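Local coordinates for conserved hypothetical protein TM0937 (Thermotoga maritima, PDB 2ESH) that is of unknown function but, as a PadR-like protein of the helix-turn-helix class, probably binds DNA as a transcriptional regulator, at residues 99-102 with 103-107; 83-86 with 87-90. All coordinates share one frame; numbering follows the deposited sequence.

Contact 1 of 2, residues 99-102 with 103-107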
ATOM      1  N   ASP A  99       8.953  -5.121 -12.357  1.00 38.67           N
ATOM      2  CA  ASP A  99       9.831  -4.138 -13.022  1.00 38.62           C
ATOM      3  C   ASP A  99      10.926  -3.679 -12.038  1.00 38.50           C
ATOM      4  O   ASP A  99      12.103  -3.690 -12.339  1.00 37.97           O
ATOM      5  CB  ASP A  99       9.019  -2.896 -13.451  1.00 38.70           C
ATOM      6  CG  ASP A  99       8.157  -3.143 -14.653  1.00 40.50           C
ATOM      7  OD1 ASP A  99       8.283  -4.260 -15.214  1.00 43.66           O
ATOM      8  OD2 ASP A  99       7.344  -2.247 -15.038  1.00 41.08           O
ATOM      9  N   MET A 100      10.504  -3.292 -10.845  1.00 38.30           N
ATOM     10  CA  MET A 100      11.402  -2.684  -9.870  1.00 37.21           C
ATOM     11  C   MET A 100      12.384  -3.715  -9.468  1.00 34.77           C
ATOM     12  O   MET A 100      13.540  -3.427  -9.425  1.00 35.55           O
ATOM     13  CB  MET A 100      10.664  -2.239  -8.592  1.00 36.08           C
ATOM     14  CG  MET A 100       9.743  -1.065  -8.770  1.00 42.29           C
ATOM     15  SD  MET A 100       9.049  -0.630  -7.104  1.00 47.71           S
ATOM     16  CE  MET A 100      10.600  -0.374  -6.232  1.00 22.45           C
ATOM     17  N   LYS A 101      11.922  -4.925  -9.225  1.00 34.69           N
ATOM     18  CA  LYS A 101      12.790  -5.959  -8.748  1.00 37.11           C
ATOM     19  C   LYS A 101      13.858  -6.310  -9.788  1.00 36.73           C
ATOM     20  O   LYS A 101      14.991  -6.570  -9.424  1.00 37.51           O
ATOM     21  CB  LYS A 101      11.993  -7.198  -8.208  1.00 36.89           C
ATOM     22  CG  LYS A 101      12.794  -8.471  -8.294  1.00 39.37           C
ATOM     23  CD  LYS A 101      12.086  -9.671  -7.753  1.00 48.86           C
ATOM     24  CE  LYS A 101      11.098 -10.292  -8.717  1.00 55.24           C
ATOM     25  NZ  LYS A 101      10.993 -11.717  -8.200  1.00 57.61           N
ATOM     26  N   ARG A 102      13.504  -6.289 -11.069  1.00 38.51           N
ATOM     27  CA  ARG A 102      14.439  -6.597 -12.160  1.00 39.75           C
ATOM     28  C   ARG A 102      15.452  -5.482 -12.229  1.00 38.47           C
ATOM     29  O   ARG A 102      16.625  -5.687 -12.347  1.00 38.33           O
ATOM     30  CB  ARG A 102      13.694  -6.691 -13.499  1.00 40.95           C
ATOM     31  CG  ARG A 102      14.455  -7.328 -14.693  1.00 46.13           C
ATOM     32  CD  ARG A 102      13.530  -7.369 -15.995  1.00 51.90           C
ATOM     33  NE  ARG A 102      12.158  -7.820 -15.623  1.00 51.12           N
ATOM     34  CZ  ARG A 102      11.034  -7.083 -15.709  1.00 53.23           C
ATOM     35  NH1 ARG A 102      11.032  -5.783 -16.138  1.00 44.32           N
ATOM     36  NH2 ARG A 102       9.901  -7.655 -15.277  1.00 54.32           N
ATOM     37  N   ARG A 103      15.002  -4.264 -12.063  1.00 38.35           N
ATOM     38  CA  ARG A 103      15.962  -3.157 -12.092  1.00 36.20           C
ATOM     39  C   ARG A 103      17.007  -3.231 -10.920  1.00 35.68           C
ATOM     40  O   ARG A 103      18.197  -2.978 -11.111  1.00 34.96           O
ATOM     41  CB  ARG A 103      15.179  -1.874 -12.087  1.00 34.76           C
ATOM     42  CG  ARG A 103      15.974  -0.711 -11.685  1.00 41.08           C
ATOM     43  CD  ARG A 103      16.926  -0.465 -12.885  1.00 50.49           C
ATOM     44  NE  ARG A 103      17.869   0.623 -12.798  1.00 53.80           N
ATOM     45  CZ  ARG A 103      18.665   0.917 -13.837  1.00 61.51           C
ATOM     46  NH1 ARG A 103      18.613   0.208 -14.969  1.00 58.96           N
ATOM     47  NH2 ARG A 103      19.526   1.912 -13.770  1.00 60.80           N
ATOM     48  N   ILE A 104      16.551  -3.628  -9.721  1.00 34.28           N
ATOM     49  CA  ILE A 104      17.405  -3.741  -8.539  1.00 32.68           C
ATOM     50  C   ILE A 104      18.452  -4.817  -8.814  1.00 34.75           C
ATOM     51  O   ILE A 104      19.634  -4.673  -8.439  1.00 32.38           O
ATOM     52  CB  ILE A 104      16.536  -4.075  -7.247  1.00 31.28           C
ATOM     53  CG1 ILE A 104      15.784  -2.844  -6.794  1.00 29.55           C
ATOM     54  CG2 ILE A 104      17.397  -4.601  -6.098  1.00 28.87           C
ATOM     55  CD1 ILE A 104      14.574  -3.174  -5.800  1.00 29.55           C
ATOM     56  N   GLU A 105      18.021  -5.904  -9.459  1.00 35.50           N
ATOM     57  CA  GLU A 105      18.957  -6.992  -9.721  1.00 38.30           C
ATOM     58  C   GLU A 105      19.950  -6.639 -10.768  1.00 38.45           C
ATOM     59  O   GLU A 105      21.027  -7.187 -10.736  1.00 38.55           O
ATOM     60  CB  GLU A 105      18.268  -8.292 -10.134  1.00 38.92           C
ATOM     61  CG  GLU A 105      17.219  -8.811  -9.189  1.00 44.68           C
ATOM     62  CD  GLU A 105      16.470 -10.062  -9.810  1.00 53.81           C
ATOM     63  OE1 GLU A 105      15.912  -9.976 -10.997  1.00 54.18           O
ATOM     64  OE2 GLU A 105      16.463 -11.108  -9.074  1.00 50.90           O
ATOM     65  N   THR A 106      19.628  -5.734 -11.699  1.00 39.91           N
ATOM     66  CA  THR A 106      20.658  -5.329 -12.678  1.00 41.39           C
ATOM     67  C   THR A 106      21.710  -4.474 -11.964  1.00 40.06           C
ATOM     68  O   THR A 106      22.847  -4.612 -12.243  1.00 40.92           O
ATOM     69  CB  THR A 106      20.147  -4.537 -13.929  1.00 41.37           C
ATOM     70  OG1 THR A 106      19.547  -3.318 -13.469  1.00 47.52           O
ATOM     71  CG2 THR A 106      19.068  -5.285 -14.665  1.00 41.16           C
ATOM     72  N   LEU A 107      21.317  -3.618 -11.043  1.00 39.57           N
ATOM     73  CA  LEU A 107      22.259  -2.871 -10.195  1.00 40.50           C
ATOM     74  C   LEU A 107      23.085  -3.753  -9.303  1.00 39.32           C
ATOM     75  O   LEU A 107      24.255  -3.590  -9.259  1.00 40.44           O
ATOM     76  CB  LEU A 107      21.499  -2.002  -9.219  1.00 40.21           C
ATOM     77  CG  LEU A 107      20.871  -0.831  -9.875  1.00 44.52           C
ATOM     78  CD1 LEU A 107      20.268   0.032  -8.657  1.00 48.20           C
ATOM     79  CD2 LEU A 107      21.940  -0.063 -10.703  1.00 42.26           C
TER
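Glu105 lies back over the carbonyl of Lys101, one turn earlier. CB stands 3.8 Å from Lys101 O and about as far from the carbonyl of Arg102. With CG turned beside the backbone N (chi1 -55°), that methylene comes to 3.2 Å from Lys101 O, which also accepts the backbone N-H of Glu105. CD stays near this oxygen, and at the tip OE1 reaches 3.9 Å from Arg102 CA. OE2 ends 5.6 Å from Lys101 NZ, too far for a salt bridge, though the opposite charges may still attract weakly. The N-H of Glu105 bonding to Lys101 O is one of the i+4 to i bonds of helix 84-116, the long C-terminal helix, where Met100 packs on Phe9 and Trp12 of helix 8-24 while the polar side chains lie at the surface. An i to i+3 salt bridge joins Arg102 NH1 to Asp99 OD1 at 3.3 Å, the nitrogen coming from above the carboxylate plane. Further along, Thr106 OG1 donates to Arg103 O at 2.7 Å, on the same face of that carbonyl as Leu107 N, while CG2 rests 3.4 Å from Arg102 O. A valine here, lacking the hydroxyl, would probably leave Arg103 O leaning on the Leu107 N-H and the side chain without the bond that fixes its rotation.

Contact 2 of 2, residues 83-86 with 87-90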
ATOM      1  N   THR A  83     -12.704  -3.817  -4.363  1.00 35.30           N
ATOM      2  CA  THR A  83     -13.568  -4.073  -5.446  1.00 34.89           C
ATOM      3  C   THR A  83     -12.774  -4.780  -6.614  1.00 36.92           C
ATOM      4  O   THR A  83     -11.569  -4.758  -6.601  1.00 35.43           O
ATOM      5  CB  THR A  83     -14.076  -2.766  -5.993  1.00 35.95           C
ATOM      6  OG1 THR A  83     -12.977  -2.139  -6.651  1.00 33.15           O
ATOM      7  CG2 THR A  83     -14.765  -1.807  -4.807  1.00 34.43           C
ATOM      8  N   PRO A  84     -13.493  -5.402  -7.655  1.00 37.02           N
ATOM      9  CA  PRO A  84     -12.807  -6.036  -8.816  1.00 34.62           C
ATOM     10  C   PRO A  84     -11.946  -5.011  -9.596  1.00 34.94           C
ATOM     11  O   PRO A  84     -10.923  -5.348 -10.190  1.00 35.01           O
ATOM     12  CB  PRO A  84     -13.978  -6.544  -9.738  1.00 33.69           C
ATOM     13  CG  PRO A  84     -15.264  -6.586  -8.824  1.00 36.74           C
ATOM     14  CD  PRO A  84     -14.986  -5.497  -7.720  1.00 35.76           C
ATOM     15  N   GLN A  85     -12.359  -3.775  -9.622  1.00 33.92           N
ATOM     16  CA  GLN A  85     -11.442  -2.734 -10.148  1.00 35.80           C
ATOM     17  C   GLN A  85     -10.087  -2.550  -9.388  1.00 33.86           C
ATOM     18  O   GLN A  85      -9.055  -2.258 -10.013  1.00 32.73           O
ATOM     19  CB  GLN A  85     -12.132  -1.386 -10.347  1.00 34.04           C
ATOM     20  CG  GLN A  85     -13.376  -1.454 -11.385  1.00 40.02           C
ATOM     21  CD  GLN A  85     -12.973  -1.897 -12.853  1.00 49.29           C
ATOM     22  OE1 GLN A  85     -12.424  -1.082 -13.609  1.00 47.19           O
ATOM     23  NE2 GLN A  85     -13.269  -3.192 -13.251  1.00 47.95           N
ATOM     24  N   GLY A  86     -10.161  -2.744  -8.064  1.00 33.23           N
ATOM     25  CA  GLY A  86      -9.134  -2.503  -7.144  1.00 32.28           C
ATOM     26  C   GLY A  86      -8.191  -3.627  -7.313  1.00 34.44           C
ATOM     27  O   GLY A  86      -6.969  -3.425  -7.285  1.00 36.08           O
ATOM     28  N   LYS A  87      -8.729  -4.807  -7.549  1.00 33.32           N
ATOM     29  CA  LYS A  87      -7.875  -5.922  -7.899  1.00 35.12           C
ATOM     30  C   LYS A  87      -7.115  -5.756  -9.231  1.00 33.61           C
ATOM     31  O   LYS A  87      -5.958  -6.154  -9.324  1.00 34.55           O
ATOM     32  CB  LYS A  87      -8.619  -7.262  -7.872  1.00 35.46           C
ATOM     33  CG  LYS A  87      -9.000  -7.676  -6.490  1.00 35.36           C
ATOM     34  CD  LYS A  87      -9.769  -8.981  -6.601  1.00 43.22           C
ATOM     35  CE  LYS A  87      -9.549  -9.955  -5.404  1.00 51.61           C
ATOM     36  NZ  LYS A  87      -9.601 -11.484  -5.795  1.00 49.28           N
ATOM     37  N   LEU A  88      -7.737  -5.141 -10.206  1.00 33.33           N
ATOM     38  CA  LEU A  88      -7.064  -4.790 -11.496  1.00 33.92           C
ATOM     39  C   LEU A  88      -5.967  -3.740 -11.308  1.00 33.24           C
ATOM     40  O   LEU A  88      -4.904  -3.802 -11.902  1.00 34.03           O
ATOM     41  CB  LEU A  88      -8.102  -4.355 -12.569  1.00 31.82           C
ATOM     42  CG  LEU A  88      -8.997  -5.527 -13.101  1.00 35.23           C
ATOM     43  CD1 LEU A  88     -10.172  -4.997 -13.865  1.00 30.65           C
ATOM     44  CD2 LEU A  88      -8.158  -6.453 -14.072  1.00 30.60           C
ATOM     45  N   TYR A  89      -6.199  -2.797 -10.415  1.00 34.68           N
ATOM     46  CA  TYR A  89      -5.193  -1.768 -10.079  1.00 34.37           C
ATOM     47  C   TYR A  89      -4.043  -2.443  -9.387  1.00 34.63           C
ATOM     48  O   TYR A  89      -2.833  -2.193  -9.708  1.00 34.76           O
ATOM     49  CB  TYR A  89      -5.816  -0.709  -9.223  1.00 34.54           C
ATOM     50  CG  TYR A  89      -4.948   0.441  -8.852  1.00 35.62           C
ATOM     51  CD1 TYR A  89      -4.730   1.505  -9.751  1.00 37.96           C
ATOM     52  CD2 TYR A  89      -4.408   0.527  -7.601  1.00 36.64           C
ATOM     53  CE1 TYR A  89      -3.998   2.620  -9.376  1.00 41.40           C
ATOM     54  CE2 TYR A  89      -3.658   1.654  -7.210  1.00 39.44           C
ATOM     55  CZ  TYR A  89      -3.485   2.683  -8.077  1.00 39.33           C
ATOM     56  OH  TYR A  89      -2.758   3.729  -7.688  1.00 41.36           O
ATOM     57  N   LEU A  90      -4.393  -3.418  -8.569  1.00 34.25           N
ATOM     58  CA  LEU A  90      -3.369  -4.237  -7.923  1.00 35.02           C
ATOM     59  C   LEU A  90      -2.454  -5.059  -8.821  1.00 35.50           C
ATOM     60  O   LEU A  90      -1.245  -5.229  -8.500  1.00 36.65           O
ATOM     61  CB  LEU A  90      -4.021  -5.175  -6.896  1.00 35.14           C
ATOM     62  CG  LEU A  90      -3.326  -5.500  -5.556  1.00 36.85           C
ATOM     63  CD1 LEU A  90      -2.647  -4.354  -4.799  1.00 35.64           C
ATOM     64  CD2 LEU A  90      -4.268  -6.203  -4.636  1.00 35.53           C
TER
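The side-chain amide of Gln85 meets Leu88 through its nitrogen: NE2 lies 3.6 Å from Leu88 CD1, and the methyl sits well to one side of the amide plane rather than within it. The two side chains pass each other at a slant, the Gln85 chain being folded at chi2 (-61°) so that its flat end comes beside the leucine. The other flat group, the Tyr89 ring, leads off from the first turn, since CG is anti to the backbone N (chi1 -177°); it stacks with Phe64 and touches Leu19 of helix 8-24, while its CB stays 3.5 Å from Gly86 O. Leu88 turns its CG beside its own backbone N, which brings that carbon to 3.5 Å from Pro84 O.

The backbone closes the first turn. Thr83 OG1 accepts the N-H of Gly86 at 3.2 Å through a rather bent bond (136°), and the same N-H reaches Thr83 O at 2.9 Å. That carbonyl also takes the N-H of Lys87, so the threonine grips two backbone donors. Its hydroxyl in turn bonds to Gly63 O, tying the start of the helix to the segment ahead of strand 65-70. Lys87 and Leu90 both touch Ile82, at the end of the preceding strand. Together these features form a threonine N-cap followed by proline in the first turn, at the point where the two-stranded wing of a PadR-like winged helix-turn-helix domain passes into its long C-terminal helix.

Overall arrangement
Both contacts are turns of a single element, helix 84-116, met in series with their centres 25 Å apart and without touching. Each is largely a surface contact; contact 2 includes one buried residue, Gly86, and lies nearer the centre of the molecule (about 13 Å against about 20 Å between centres). Their chemistry follows position. In contact 2 the helix start has a first-turn N-H, that of Gly86, capped by a threonine hydroxyl, and neighbouring side chains join it to the wing and to helix 8-24. Contact 1 is mid-helix, where main-chain bonding is regular and charged side chains dominate, with Met100 reaching helix 8-24. In PadR regulators generally, such a C-terminal helix contributes to dimerisation, an inference here.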